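Local coordinates for YkuI protein (Bacillus subtilis, PDB 2BAS), which binds the second messenger cyclic di-GMP and, through its EAL domain, probably acts as a cyclic-guanylate-specific phosphodiesterase, at residues E297-Y300 / K301-Q305; Q305-T308 / S309-N313; E327-T330 / D331-F334; P372-L375 / E376-R380; Y421-L424 / Y425-G429. One frame throughout, in Å; residues are numbered along the deposited sequence.

In the fold
All five contacts are local ones in the C-terminal EAL-associated region, where a six-stranded antiparallel sheet lies against the long helix 271-311. Contacts 1 and 2 share Gln305 and follow each other along that helix, their centres about 12 Å apart. Contact 3, at the end of helix 318-328, meets contact 1 through a salt bridge from Arg302 NH2 to Glu328 OE1 of 2.7 Å. Phe299, Cys332 and Tyr423 bring contacts 1, 3 and 5 together around a beta-mercaptoethanol, probably from the crystallisation liquor, bound covalently to Cys332. Contact 4 stands apart, its centre about 20 Å from that of contact 1, beside the second subunit.

Contact 1. Residues E297-Y300 / K301-Q305; sequences EQFY and KRVHQ
Tyr300 O accepts a backbone bond of 2.9 Å from His304 N, within the long α-helix 271-311. It is the shortest of four i to i+4 bonds that join 297-300 to 301-305, and the straightest of the four runs from Val303 N to Phe299 O at 170°. The side chains follow the same spacing. Phe299 holds its CG anti to the backbone N (chi1 -157°), which lays CE2 obliquely against Val303 CG2 at 3.7 Å. One turn of helix likewise separates Tyr300 from His304, whose side chains run alongside each other with their ring planes at 31°. Tyr300 OH comes to 3.8 Å from His304 ND1, an atom hydrogen-bonded to Tyr407 OH of strand 401-409. Arg302 directs its guanidinium group to a salt bridge with Glu328. Lys301 NZ, 4.7 Å from Glu297 OE2, is near enough for a probable attraction without contact. The lower part of the same lysine lies closer in, with its CG 3.4 Å from Glu297 O.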
loop_
_atom_site.group_PDB
_atom_site.type_symbol
_atom_site.label_atom_id
_atom_site.label_comp_id
_atom_site.label_asym_id
_atom_site.label_seq_id
_atom_site.Cartn_x
_atom_site.Cartn_y
_atom_site.Cartn_z
ATOM N N GLU A 297 15.874 -7.601 21.916
ATOM C CA GLU A 297 17.105 -8.177 22.471
ATOM C C GLU A 297 16.796 -8.964 23.729
ATOM O O GLU A 297 17.108 -10.141 23.806
ATOM C CB GLU A 297 18.168 -7.113 22.766
ATOM C CG GLU A 297 18.884 -6.509 21.542
ATOM C CD GLU A 297 19.885 -7.450 20.887
ATOM O OE1 GLU A 297 21.068 -7.063 20.747
ATOM O OE2 GLU A 297 19.493 -8.575 20.508
ATOM N N GLN A 298 16.153 -8.332 24.706
ATOM C CA GLN A 298 15.813 -9.050 25.927
ATOM C C GLN A 298 14.909 -10.256 25.669
ATOM O O GLN A 298 15.013 -11.259 26.353
ATOM C CB GLN A 298 15.294 -8.121 27.044
ATOM C CG GLN A 298 16.426 -7.305 27.708
ATOM C CD GLN A 298 16.178 -6.970 29.184
ATOM O OE1 GLN A 298 15.297 -6.177 29.517
ATOM N NE2 GLN A 298 16.982 -7.557 30.069
ATOM N N PHE A 299 14.045 -10.176 24.661
ATOM C CA PHE A 299 13.159 -11.293 24.349
ATOM C C PHE A 299 13.983 -12.460 23.829
ATOM O O PHE A 299 13.792 -13.596 24.265
ATOM C CB PHE A 299 12.101 -10.894 23.321
ATOM C CG PHE A 299 10.868 -11.745 23.361
ATOM C CD1 PHE A 299 9.814 -11.420 24.202
ATOM C CD2 PHE A 299 10.754 -12.868 22.553
ATOM C CE1 PHE A 299 8.668 -12.201 24.239
ATOM C CE2 PHE A 299 9.617 -13.663 22.586
ATOM C CZ PHE A 299 8.569 -13.329 23.429
ATOM N N TYR A 300 14.913 -12.164 22.921
ATOM C CA TYR A 300 15.778 -13.178 22.341
ATOM C C TYR A 300 16.525 -13.962 23.415
ATOM O O TYR A 300 16.685 -15.178 23.298
ATOM C CB TYR A 300 16.778 -12.561 21.345
ATOM C CG TYR A 300 17.846 -13.527 20.870
ATOM C CD1 TYR A 300 17.530 -14.570 20.001
ATOM C CD2 TYR A 300 19.169 -13.407 21.296
ATOM C CE1 TYR A 300 18.511 -15.475 19.564
ATOM C CE2 TYR A 300 20.149 -14.300 20.864
ATOM C CZ TYR A 300 19.807 -15.335 20.002
ATOM O OH TYR A 300 20.755 -16.232 19.564
ATOM N N LYS A 301 16.986 -13.268 24.451
ATOM C CA LYS A 301 17.748 -13.920 25.520
ATOM C C LYS A 301 16.866 -14.901 26.287
ATOM O O LYS A 301 17.301 -16.018 26.594
ATOM C CB LYS A 301 18.394 -12.909 26.474
ATOM C CG LYS A 301 19.255 -11.868 25.788
ATOM C CD LYS A 301 20.382 -11.360 26.695
ATOM C CE LYS A 301 20.773 -9.913 26.364
ATOM N NZ LYS A 301 20.814 -9.616 24.898
ATOM N N ARG A 302 15.628 -14.486 26.565
ATOM C CA ARG A 302 14.676 -15.333 27.279
ATOM C C ARG A 302 14.422 -16.628 26.505
ATOM O O ARG A 302 14.522 -17.727 27.064
ATOM C CB ARG A 302 13.368 -14.582 27.568
ATOM C CG ARG A 302 12.308 -15.397 28.284
ATOM C CD ARG A 302 12.555 -15.439 29.773
ATOM N NE ARG A 302 11.760 -16.466 30.450
ATOM C CZ ARG A 302 12.154 -17.730 30.633
ATOM N NH1 ARG A 302 13.336 -18.148 30.177
ATOM N NH2 ARG A 302 11.358 -18.581 31.268
ATOM N N VAL A 303 14.136 -16.497 25.215
ATOM C CA VAL A 303 13.869 -17.646 24.355
ATOM C C VAL A 303 15.099 -18.548 24.179
ATOM O O VAL A 303 14.973 -19.770 24.205
ATOM C CB VAL A 303 13.262 -17.196 23.006
ATOM C CG1 VAL A 303 13.213 -18.343 21.977
ATOM C CG2 VAL A 303 11.855 -16.592 23.243
ATOM N N HIS A 304 16.280 -17.956 24.025
ATOM C CA HIS A 304 17.517 -18.721 23.891
ATOM C C HIS A 304 17.765 -19.608 25.135
ATOM O O HIS A 304 18.131 -20.785 25.002
ATOM C CB HIS A 304 18.692 -17.772 23.626
ATOM C CG HIS A 304 19.971 -18.462 23.275
ATOM N ND1 HIS A 304 20.187 -19.056 22.047
ATOM C CD2 HIS A 304 21.108 -18.648 23.986
ATOM C CE1 HIS A 304 21.399 -19.581 22.022
ATOM N NE2 HIS A 304 21.982 -19.343 23.183
ATOM N N GLN A 305 17.564 -19.055 26.334
ATOM C CA GLN A 305 17.662 -19.849 27.564
ATOM C C GLN A 305 16.675 -21.006 27.541
ATOM O O GLN A 305 17.059 -22.149 27.750
ATOM C CB GLN A 305 17.348 -19.016 28.787
ATOM C CG GLN A 305 18.415 -18.065 29.199
ATOM C CD GLN A 305 18.058 -17.368 30.495
ATOM O OE1 GLN A 305 18.770 -17.494 31.494
ATOM N NE2 GLN A 305 16.932 -16.644 30.493
#

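Contact 2. Residues Q305-T308 / S309-N313; sequences QAVT and SLRKN
Val307 and Arg311 meet one turn apart at the C-terminal end of α-helix 271-311, their side chains running alongside and pointing the same way. Val307 CG1 lies 4.2 Å from Arg311 CG, while Arg311 N bonds to Val307 O. The neighbouring rung joins Leu310 N to Ala306 O at 2.8 Å. The aliphatic base of Arg311 lies along Val307, whereas its head has partners outside this turn: NH2 forms a salt bridge with Asp318, and the guanidinium group makes a cation-pi contact with Phe321 of helix 318-328. Phe321 also packs on Val307 and Leu310, so one aromatic residue serves both the apolar side of this turn and the arginine. Thr308 puts its OG1 between the backbone N and the carbonyl carbon (chi1 58°), a rotation suited to the hydrogen bond it makes to His304 O, one turn back. Beyond Arg311 the helix ends, since Lys312 leaves helical geometry with psi 131°. On the Thr308 side chain, OG1 sits 3.1 Å from Ser309 N, but at an angle too poor for a hydrogen bond.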
loop_
_atom_site.group_PDB
_atom_site.type_symbol
_atom_site.label_atom_id
_atom_site.label_comp_id
_atom_site.label_asym_id
_atom_site.label_seq_id
_atom_site.Cartn_x
_atom_site.Cartn_y
_atom_site.Cartn_z
ATOM N N GLN A 305 17.564 -19.055 26.334
ATOM C CA GLN A 305 17.662 -19.849 27.564
ATOM C C GLN A 305 16.675 -21.006 27.541
ATOM O O GLN A 305 17.059 -22.149 27.750
ATOM C CB GLN A 305 17.348 -19.016 28.787
ATOM C CG GLN A 305 18.415 -18.065 29.199
ATOM C CD GLN A 305 18.058 -17.368 30.495
ATOM O OE1 GLN A 305 18.770 -17.494 31.494
ATOM N NE2 GLN A 305 16.932 -16.644 30.493
ATOM N N ALA A 306 15.409 -20.696 27.270
ATOM C CA ALA A 306 14.342 -21.694 27.246
ATOM C C ALA A 306 14.604 -22.858 26.271
ATOM O O ALA A 306 14.621 -24.019 26.690
ATOM C CB ALA A 306 13.013 -21.034 26.972
ATOM N N VAL A 307 14.816 -22.550 24.990
ATOM C CA VAL A 307 15.148 -23.572 23.992
ATOM C C VAL A 307 16.360 -24.424 24.425
ATOM O O VAL A 307 16.206 -25.591 24.767
ATOM C CB VAL A 307 15.414 -22.950 22.600
ATOM C CG1 VAL A 307 15.745 -24.035 21.600
ATOM C CG2 VAL A 307 14.195 -22.133 22.113
ATOM N N THR A 308 17.551 -23.824 24.439
ATOM C CA THR A 308 18.786 -24.542 24.777
ATOM C C THR A 308 18.676 -25.355 26.074
ATOM O O THR A 308 19.192 -26.464 26.159
ATOM C CB THR A 308 20.004 -23.593 24.862
ATOM O OG1 THR A 308 19.748 -22.584 25.846
ATOM C CG2 THR A 308 20.276 -22.924 23.504
ATOM N N SER A 309 17.992 -24.797 27.070
ATOM C CA SER A 309 17.727 -25.491 28.330
ATOM C C SER A 309 16.790 -26.696 28.149
ATOM O O SER A 309 17.093 -27.798 28.613
ATOM C CB SER A 309 17.162 -24.507 29.352
ATOM O OG SER A 309 16.410 -25.173 30.341
ATOM N N LEU A 310 15.657 -26.482 27.475
ATOM C CA LEU A 310 14.700 -27.560 27.184
ATOM C C LEU A 310 15.249 -28.617 26.228
ATOM O O LEU A 310 14.964 -29.809 26.385
ATOM C CB LEU A 310 13.380 -27.010 26.646
ATOM C CG LEU A 310 12.342 -26.547 27.667
ATOM C CD1 LEU A 310 11.239 -25.793 26.970
ATOM C CD2 LEU A 310 11.769 -27.718 28.438
ATOM N N ARG A 311 16.047 -28.185 25.255
ATOM C CA ARG A 311 16.602 -29.108 24.270
ATOM C C ARG A 311 17.848 -29.837 24.737
ATOM O O ARG A 311 18.097 -30.962 24.301
ATOM C CB ARG A 311 16.863 -28.408 22.943
ATOM C CG ARG A 311 15.597 -28.150 22.169
ATOM C CD ARG A 311 15.819 -28.402 20.711
ATOM N NE ARG A 311 14.674 -29.092 20.124
ATOM C CZ ARG A 311 14.691 -29.695 18.940
ATOM N NH1 ARG A 311 15.795 -29.691 18.203
ATOM N NH2 ARG A 311 13.601 -30.302 18.489
ATOM N N LYS A 312 18.621 -29.209 25.622
ATOM C CA LYS A 312 19.873 -29.799 26.095
ATOM C C LYS A 312 19.620 -31.071 26.886
ATOM O O LYS A 312 18.776 -31.098 27.787
ATOM C CB LYS A 312 20.693 -28.806 26.927
ATOM C CG LYS A 312 22.134 -29.251 27.153
ATOM C CD LYS A 312 23.025 -28.131 27.676
ATOM C CE LYS A 312 24.489 -28.582 27.759
ATOM N NZ LYS A 312 24.691 -29.684 28.733
ATOM N N ASN A 313 20.359 -32.118 26.519
ATOM C CA ASN A 313 20.277 -33.434 27.151
ATOM C C ASN A 313 18.876 -34.055 27.156
ATOM O O ASN A 313 18.570 -34.901 28.004
ATOM C CB ASN A 313 20.872 -33.392 28.569
ATOM C CG ASN A 313 22.393 -33.251 28.570
ATOM O OD1 ASN A 313 23.079 -33.719 27.657
ATOM N ND2 ASN A 313 22.925 -32.617 29.611
#

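Contact 3. Residues E327-T330 / D331-F334; sequences EELT and DCSF
Leu329 O and Cys332 N close a turn as the chain leaves helix 318-328, their bond being 3.0 Å long and fairly straight at 162°, although the donor stands above the carbonyl plane. Ser333 OG adds a weak second bond of 3.3 Å to the same oxygen. It can do so because its hydroxyl is turned between the backbone N and the carbonyl carbon (chi1 57°), back over the turn. Leu329 CB is near both side chains, 3.9 Å from Ser333 OG and 4.2 Å from Cys332 SG. A water ties the turn to the helix end, donating to Glu328 O at 3.2 Å and accepting from Asp331 N at 3.0 Å. Cys332 SG, which carries the mercaptoethanol, packs on Phe299. Thr330 OG1 is hydrogen-bonded to Trp357 NE1 of strand 356-360. Leu329 packs between helix 271-311, at Arg302 and Val303, and Ile417 of strand 413-419, while Phe334 leads into strand 335-340 with backbone bonds to Lys352 and Asp418.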
loop_
_atom_site.group_PDB
_atom_site.type_symbol
_atom_site.label_atom_id
_atom_site.label_comp_id
_atom_site.label_asym_id
_atom_site.label_seq_id
_atom_site.Cartn_x
_atom_site.Cartn_y
_atom_site.Cartn_z
ATOM N N GLU A 327 4.480 -23.734 27.750
ATOM C CA GLU A 327 4.305 -23.605 29.189
ATOM C C GLU A 327 5.382 -22.745 29.838
ATOM O O GLU A 327 5.096 -21.983 30.760
ATOM C CB GLU A 327 4.232 -24.986 29.851
ATOM C CG GLU A 327 2.952 -25.772 29.521
ATOM C CD GLU A 327 1.679 -25.185 30.155
ATOM O OE1 GLU A 327 1.696 -24.041 30.679
ATOM O OE2 GLU A 327 0.643 -25.879 30.122
ATOM N N GLU A 328 6.614 -22.864 29.354
ATOM C CA GLU A 328 7.717 -22.037 29.834
ATOM C C GLU A 328 7.494 -20.565 29.461
ATOM O O GLU A 328 7.799 -19.666 30.246
ATOM C CB GLU A 328 9.044 -22.536 29.256
ATOM C CG GLU A 328 10.279 -21.824 29.795
ATOM C CD GLU A 328 10.479 -22.042 31.281
ATOM O OE1 GLU A 328 10.558 -21.036 32.012
ATOM O OE2 GLU A 328 10.543 -23.214 31.722
ATOM N N LEU A 329 6.958 -20.331 28.267
ATOM C CA LEU A 329 6.667 -18.977 27.806
ATOM C C LEU A 329 5.179 -18.605 27.926
ATOM O O LEU A 329 4.707 -17.662 27.280
ATOM C CB LEU A 329 7.156 -18.792 26.355
ATOM C CG LEU A 329 8.659 -18.901 26.060
ATOM C CD1 LEU A 329 8.930 -18.495 24.642
ATOM C CD2 LEU A 329 9.515 -18.062 26.997
ATOM N N THR A 330 4.451 -19.316 28.785
ATOM C CA THR A 330 2.990 -19.147 28.874
ATOM C C THR A 330 2.477 -17.707 28.962
ATOM O O THR A 330 1.426 -17.386 28.391
ATOM C CB THR A 330 2.356 -19.998 30.001
ATOM O OG1 THR A 330 0.929 -19.925 29.890
ATOM C CG2 THR A 330 2.778 -19.511 31.388
ATOM N N ASP A 331 3.229 -16.850 29.650
ATOM C CA ASP A 331 2.806 -15.467 29.902
ATOM C C ASP A 331 2.965 -14.501 28.715
ATOM O O ASP A 331 2.338 -13.448 28.700
ATOM C CB ASP A 331 3.465 -14.925 31.183
ATOM C CG ASP A 331 2.848 -15.526 32.460
ATOM O OD1 ASP A 331 1.684 -15.980 32.393
ATOM O OD2 ASP A 331 3.505 -15.543 33.534
ATOM N N CYS A 332 3.762 -14.871 27.709
ATOM C CA CYS A 332 3.997 -13.971 26.574
ATOM C C CYS A 332 3.712 -14.529 25.185
ATOM O O CYS A 332 4.147 -13.954 24.190
ATOM C CB CYS A 332 5.422 -13.409 26.615
ATOM S SG CYS A 332 6.725 -14.653 26.616
ATOM N N SER A 333 2.971 -15.625 25.094
ATOM C CA SER A 333 2.618 -16.149 23.775
ATOM C C SER A 333 1.234 -16.797 23.727
ATOM O O SER A 333 0.633 -17.045 24.759
ATOM C CB SER A 333 3.717 -17.081 23.220
ATOM O OG SER A 333 4.006 -18.175 24.078
ATOM N N PHE A 334 0.718 -17.041 22.526
ATOM C CA PHE A 334 -0.581 -17.721 22.391
ATOM C C PHE A 334 -0.531 -18.728 21.237
ATOM O O PHE A 334 -1.426 -19.541 21.075
ATOM C CB PHE A 334 -1.756 -16.729 22.240
ATOM C CG PHE A 334 -1.852 -16.107 20.870
ATOM C CD1 PHE A 334 -2.729 -16.627 19.918
ATOM C CD2 PHE A 334 -1.060 -15.017 20.530
ATOM C CE1 PHE A 334 -2.825 -16.067 18.649
ATOM C CE2 PHE A 334 -1.137 -14.448 19.276
ATOM C CZ PHE A 334 -2.020 -14.972 18.323
HETATM O O HOH W 1 5.897 -17.211 31.000
#

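Contact 4. Residues P372-L375 / E376-R380; sequences PYFL and ENIMR
Phe374 and Ile378 meet because the ring leaves its backbone with CG anti to N (chi1 -173°), while Ile378 turns CG1 to the side of its own N and extends CD1 toward the ring. Ile378 CD1 lies 3.7 Å from Phe374 CD2, approaching the ring obliquely. Along the backbone Ile378 N bonds to Phe374 O at 3.2 Å, and the next rung runs from N of Met379, which is modelled as selenomethionine, to Leu375 O at 3.1 Å. Tyr373 occupies the N-cap position with a positive phi of 81°. Its carbonyl oxygen receives Asn377 N at 2.8 Å. Asn377 ND2 also comes to 3.1 Å from Tyr373 O, but too poorly angled to bond, and it packs 3.8 Å from Tyr373 CB. An alanine at Asn377 lacks the carboxamide and would probably leave a gap beside Tyr373 CB. Tyr373 also runs alongside Glu376, Tyr373 CD1 to Glu376 OE2 4.0 Å, with ring and carboxylate planes 50° apart. The second subunit borders this turn, its Leu221 packing on Tyr373, its Glu285 on Leu375 and its Tyr293 on Met379. Overall this is the N-terminal end of α-helix 374-384, with Tyr373 as N-cap residue and i to i+4 bonds starting from it.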
loop_
_atom_site.group_PDB
_atom_site.type_symbol
_atom_site.label_atom_id
_atom_site.label_comp_id
_atom_site.label_asym_id
_atom_site.label_seq_id
_atom_site.Cartn_x
_atom_site.Cartn_y
_atom_site.Cartn_z
ATOM N N PRO A 372 3.930 -12.600 3.174
ATOM C CA PRO A 372 4.943 -11.566 2.958
ATOM C C PRO A 372 6.047 -11.655 3.997
ATOM O O PRO A 372 5.748 -11.835 5.194
ATOM C CB PRO A 372 4.161 -10.263 3.168
ATOM C CG PRO A 372 2.734 -10.624 2.892
ATOM C CD PRO A 372 2.575 -12.033 3.336
ATOM N N TYR A 373 7.297 -11.529 3.543
ATOM C CA TYR A 373 8.463 -11.505 4.411
ATOM C C TYR A 373 8.962 -12.886 4.867
ATOM O O TYR A 373 10.009 -12.983 5.529
ATOM C CB TYR A 373 8.163 -10.704 5.686
ATOM C CG TYR A 373 7.759 -9.261 5.506
ATOM C CD1 TYR A 373 8.444 -8.423 4.629
ATOM C CD2 TYR A 373 6.709 -8.722 6.257
ATOM C CE1 TYR A 373 8.077 -7.096 4.469
ATOM C CE2 TYR A 373 6.335 -7.393 6.109
ATOM C CZ TYR A 373 7.029 -6.585 5.218
ATOM O OH TYR A 373 6.673 -5.259 5.072
ATOM N N PHE A 374 8.224 -13.948 4.562
ATOM C CA PHE A 374 8.559 -15.240 5.138
ATOM C C PHE A 374 9.940 -15.792 4.708
ATOM O O PHE A 374 10.745 -16.183 5.558
ATOM C CB PHE A 374 7.437 -16.265 4.914
ATOM C CG PHE A 374 7.665 -17.564 5.634
ATOM C CD1 PHE A 374 7.092 -17.795 6.871
ATOM C CD2 PHE A 374 8.474 -18.551 5.075
ATOM C CE1 PHE A 374 7.313 -18.989 7.552
ATOM C CE2 PHE A 374 8.699 -19.750 5.745
ATOM C CZ PHE A 374 8.116 -19.963 6.989
ATOM N N LEU A 375 10.199 -15.819 3.407
ATOM C CA LEU A 375 11.465 -16.334 2.886
ATOM C C LEU A 375 12.606 -15.344 3.149
ATOM O O LEU A 375 13.770 -15.736 3.302
ATOM C CB LEU A 375 11.341 -16.663 1.379
ATOM C CG LEU A 375 10.434 -17.841 0.969
ATOM C CD1 LEU A 375 10.329 -18.010 -0.536
ATOM C CD2 LEU A 375 10.882 -19.169 1.592
ATOM N N GLU A 376 12.244 -14.063 3.175
ATOM C CA GLU A 376 13.155 -12.956 3.441
ATOM C C GLU A 376 13.674 -13.126 4.881
ATOM O O GLU A 376 14.873 -13.035 5.131
ATOM C CB GLU A 376 12.399 -11.619 3.272
ATOM C CG GLU A 376 13.239 -10.386 2.894
ATOM C CD GLU A 376 12.516 -9.016 3.165
ATOM O OE1 GLU A 376 12.087 -8.340 2.183
ATOM O OE2 GLU A 376 12.386 -8.610 4.363
ATOM N N ASN A 377 12.756 -13.398 5.809
ATOM C CA ASN A 377 13.089 -13.622 7.209
ATOM C C ASN A 377 14.027 -14.806 7.447
ATOM O O ASN A 377 14.995 -14.692 8.205
ATOM C CB ASN A 377 11.822 -13.749 8.061
ATOM C CG ASN A 377 11.161 -12.408 8.303
ATOM O OD1 ASN A 377 11.823 -11.377 8.248
ATOM N ND2 ASN A 377 9.857 -12.412 8.565
ATOM N N ILE A 378 13.731 -15.933 6.805
ATOM C CA ILE A 378 14.610 -17.096 6.841
ATOM C C ILE A 378 16.018 -16.698 6.408
ATOM O O ILE A 378 16.979 -16.934 7.142
ATOM C CB ILE A 378 14.057 -18.243 5.978
ATOM C CG1 ILE A 378 12.825 -18.831 6.673
ATOM C CG2 ILE A 378 15.118 -19.303 5.775
ATOM C CD1 ILE A 378 11.977 -19.659 5.795
HETATM N N MSE A 379 16.127 -16.084 5.230
HETATM C CA MSE A 379 17.372 -15.467 4.763
HETATM C C MSE A 379 18.089 -14.670 5.839
HETATM O O MSE A 379 19.280 -14.867 6.059
HETATM C CB MSE A 379 17.081 -14.513 3.613
HETATM C CG MSE A 379 17.518 -14.997 2.266
HETATM SE SE MSE A 379 19.406 -14.670 1.967
HETATM C CE MSE A 379 19.421 -12.706 2.225
ATOM N N ARG A 380 17.362 -13.755 6.488
ATOM C CA ARG A 380 17.943 -12.888 7.509
ATOM C C ARG A 380 18.429 -13.681 8.736
ATOM O O ARG A 380 19.556 -13.482 9.195
ATOM C CB ARG A 380 16.990 -11.738 7.897
ATOM C CG ARG A 380 17.564 -10.809 8.977
ATOM C CD ARG A 380 17.100 -9.352 8.876
ATOM N NE ARG A 380 15.841 -9.089 9.578
ATOM C CZ ARG A 380 14.642 -9.098 9.000
ATOM N NH1 ARG A 380 14.521 -9.363 7.698
ATOM N NH2 ARG A 380 13.560 -8.839 9.726
#

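Contact 5. Residues Y421-L424 / Y425-G429; sequences YSYL and YEQDG. With BME (beta-mercaptoethanol), chain C.
The short helix 421-424 ends in a type I β turn from Leu424 to Gln427, and across this exit the side chains of Tyr423 and Gln427 stack. The Gln427 amide lies over one face of the ring, the two planes only 10° apart. Gln427 CG makes a CH-pi contact 4.0 Å from the Tyr423 ring centroid, and Gln427 OE1 sits 3.5 Å from Tyr423 CE2. Gln427 N closes the turn on Leu424 O at 3.0 Å. In the preceding turn Tyr425 N bonds to Tyr421 O at 3.1 Å, and Tyr425 CB lies over one face of the Tyr421 ring. The two side chains cross at about a right angle, with Tyr421 CD1 3.7 Å from Tyr425 CD2. Tyr423 OH is hydrogen-bonded to His295 and receives a weak bond from O1 of the beta-mercaptoethanol carried by Cys332, at 3.4 Å. A leucine at Tyr423 lacks the hydroxyl and the flat ring, and would probably leave His295 NE2 without this mate and the Gln427 amide freer to turn. Tyr423 reaches Phe299 of helix 271-311 and Cys332 of the loop before strand 335-340, joining this C-terminal turn to both.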
loop_
_atom_site.group_PDB
_atom_site.type_symbol
_atom_site.label_atom_id
_atom_site.label_comp_id
_atom_site.label_asym_id
_atom_site.label_seq_id
_atom_site.Cartn_x
_atom_site.Cartn_y
_atom_site.Cartn_z
ATOM N N TYR A 421 -1.947 -9.558 21.978
ATOM C CA TYR A 421 -2.091 -8.116 22.231
ATOM C C TYR A 421 -2.037 -7.798 23.730
ATOM O O TYR A 421 -1.558 -6.733 24.121
ATOM C CB TYR A 421 -3.413 -7.582 21.628
ATOM C CG TYR A 421 -3.614 -6.070 21.702
ATOM C CD1 TYR A 421 -4.377 -5.510 22.703
ATOM C CD2 TYR A 421 -3.049 -5.219 20.753
ATOM C CE1 TYR A 421 -4.567 -4.130 22.775
ATOM C CE2 TYR A 421 -3.236 -3.842 20.808
ATOM C CZ TYR A 421 -3.988 -3.302 21.806
ATOM O OH TYR A 421 -4.182 -1.919 21.862
ATOM N N SER A 422 -2.533 -8.718 24.558
ATOM C CA SER A 422 -2.543 -8.510 26.002
ATOM C C SER A 422 -1.129 -8.429 26.598
ATOM O O SER A 422 -0.944 -7.899 27.691
ATOM C CB SER A 422 -3.373 -9.584 26.717
ATOM O OG SER A 422 -2.742 -10.850 26.664
ATOM N N TYR A 423 -0.141 -8.951 25.882
ATOM C CA TYR A 423 1.236 -8.881 26.346
ATOM C C TYR A 423 1.901 -7.603 25.849
ATOM O O TYR A 423 2.593 -6.917 26.603
ATOM C CB TYR A 423 2.043 -10.107 25.888
ATOM C CG TYR A 423 3.522 -9.971 26.164
ATOM C CD1 TYR A 423 4.400 -9.535 25.173
ATOM C CD2 TYR A 423 4.040 -10.250 27.430
ATOM C CE1 TYR A 423 5.761 -9.389 25.433
ATOM C CE2 TYR A 423 5.401 -10.120 27.697
ATOM C CZ TYR A 423 6.253 -9.697 26.695
ATOM O OH TYR A 423 7.598 -9.563 26.971
ATOM N N LEU A 424 1.716 -7.326 24.561
ATOM C CA LEU A 424 2.254 -6.136 23.925
ATOM C C LEU A 424 1.858 -4.850 24.649
ATOM O O LEU A 424 2.718 -3.998 24.946
ATOM C CB LEU A 424 1.773 -6.090 22.477
ATOM C CG LEU A 424 2.616 -6.705 21.335
ATOM C CD1 LEU A 424 3.774 -7.577 21.801
ATOM C CD2 LEU A 424 1.738 -7.409 20.315
ATOM N N TYR A 425 0.572 -4.709 24.977
ATOM C CA TYR A 425 0.123 -3.440 25.514
ATOM C C TYR A 425 0.654 -3.173 26.920
ATOM O O TYR A 425 0.717 -2.015 27.333
ATOM C CB TYR A 425 -1.407 -3.233 25.381
ATOM C CG TYR A 425 -2.258 -3.888 26.460
ATOM C CD1 TYR A 425 -2.168 -3.482 27.791
ATOM C CD2 TYR A 425 -3.170 -4.895 26.146
ATOM C CE1 TYR A 425 -2.916 -4.080 28.768
ATOM C CE2 TYR A 425 -3.948 -5.485 27.139
ATOM C CZ TYR A 425 -3.804 -5.075 28.438
ATOM O OH TYR A 425 -4.564 -5.642 29.427
ATOM N N GLU A 426 1.042 -4.218 27.655
ATOM C CA GLU A 426 1.622 -3.985 28.985
ATOM C C GLU A 426 3.140 -3.880 28.996
ATOM O O GLU A 426 3.763 -3.808 30.045
ATOM C CB GLU A 426 1.051 -4.874 30.108
ATOM C CG GLU A 426 1.068 -6.369 29.936
ATOM C CD GLU A 426 0.307 -7.098 31.070
ATOM O OE1 GLU A 426 -0.570 -7.938 30.751
ATOM O OE2 GLU A 426 0.572 -6.827 32.276
ATOM N N GLN A 427 3.716 -3.835 27.803
ATOM C CA GLN A 427 5.124 -3.540 27.625
ATOM C C GLN A 427 5.223 -2.093 27.185
ATOM O O GLN A 427 4.316 -1.580 26.536
ATOM C CB GLN A 427 5.725 -4.434 26.530
ATOM C CG GLN A 427 5.603 -5.918 26.803
ATOM C CD GLN A 427 6.027 -6.282 28.209
ATOM O OE1 GLN A 427 5.237 -6.826 28.987
ATOM N NE2 GLN A 427 7.269 -5.963 28.558
ATOM N N ASP A 428 6.333 -1.440 27.500
ATOM C CA ASP A 428 6.541 -0.081 27.020
ATOM C C ASP A 428 6.892 -0.072 25.527
ATOM O O ASP A 428 7.850 -0.712 25.098
ATOM C CB ASP A 428 7.590 0.667 27.866
ATOM C CG ASP A 428 7.181 0.783 29.339
ATOM O OD1 ASP A 428 7.216 1.906 29.899
ATOM O OD2 ASP A 428 6.807 -0.246 29.943
ATOM N N GLY A 429 6.056 0.607 24.747
ATOM C CA GLY A 429 6.333 0.934 23.356
ATOM C C GLY A 429 6.275 -0.138 22.293
ATOM O O GLY A 429 6.938 -0.006 21.276
HETATM C C1 BME C . 8.343 -12.612 28.972
HETATM C C2 BME C . 8.443 -14.132 29.024
HETATM O O1 BME C . 9.460 -12.087 28.287
HETATM S S2 BME C . 6.867 -14.934 28.626
#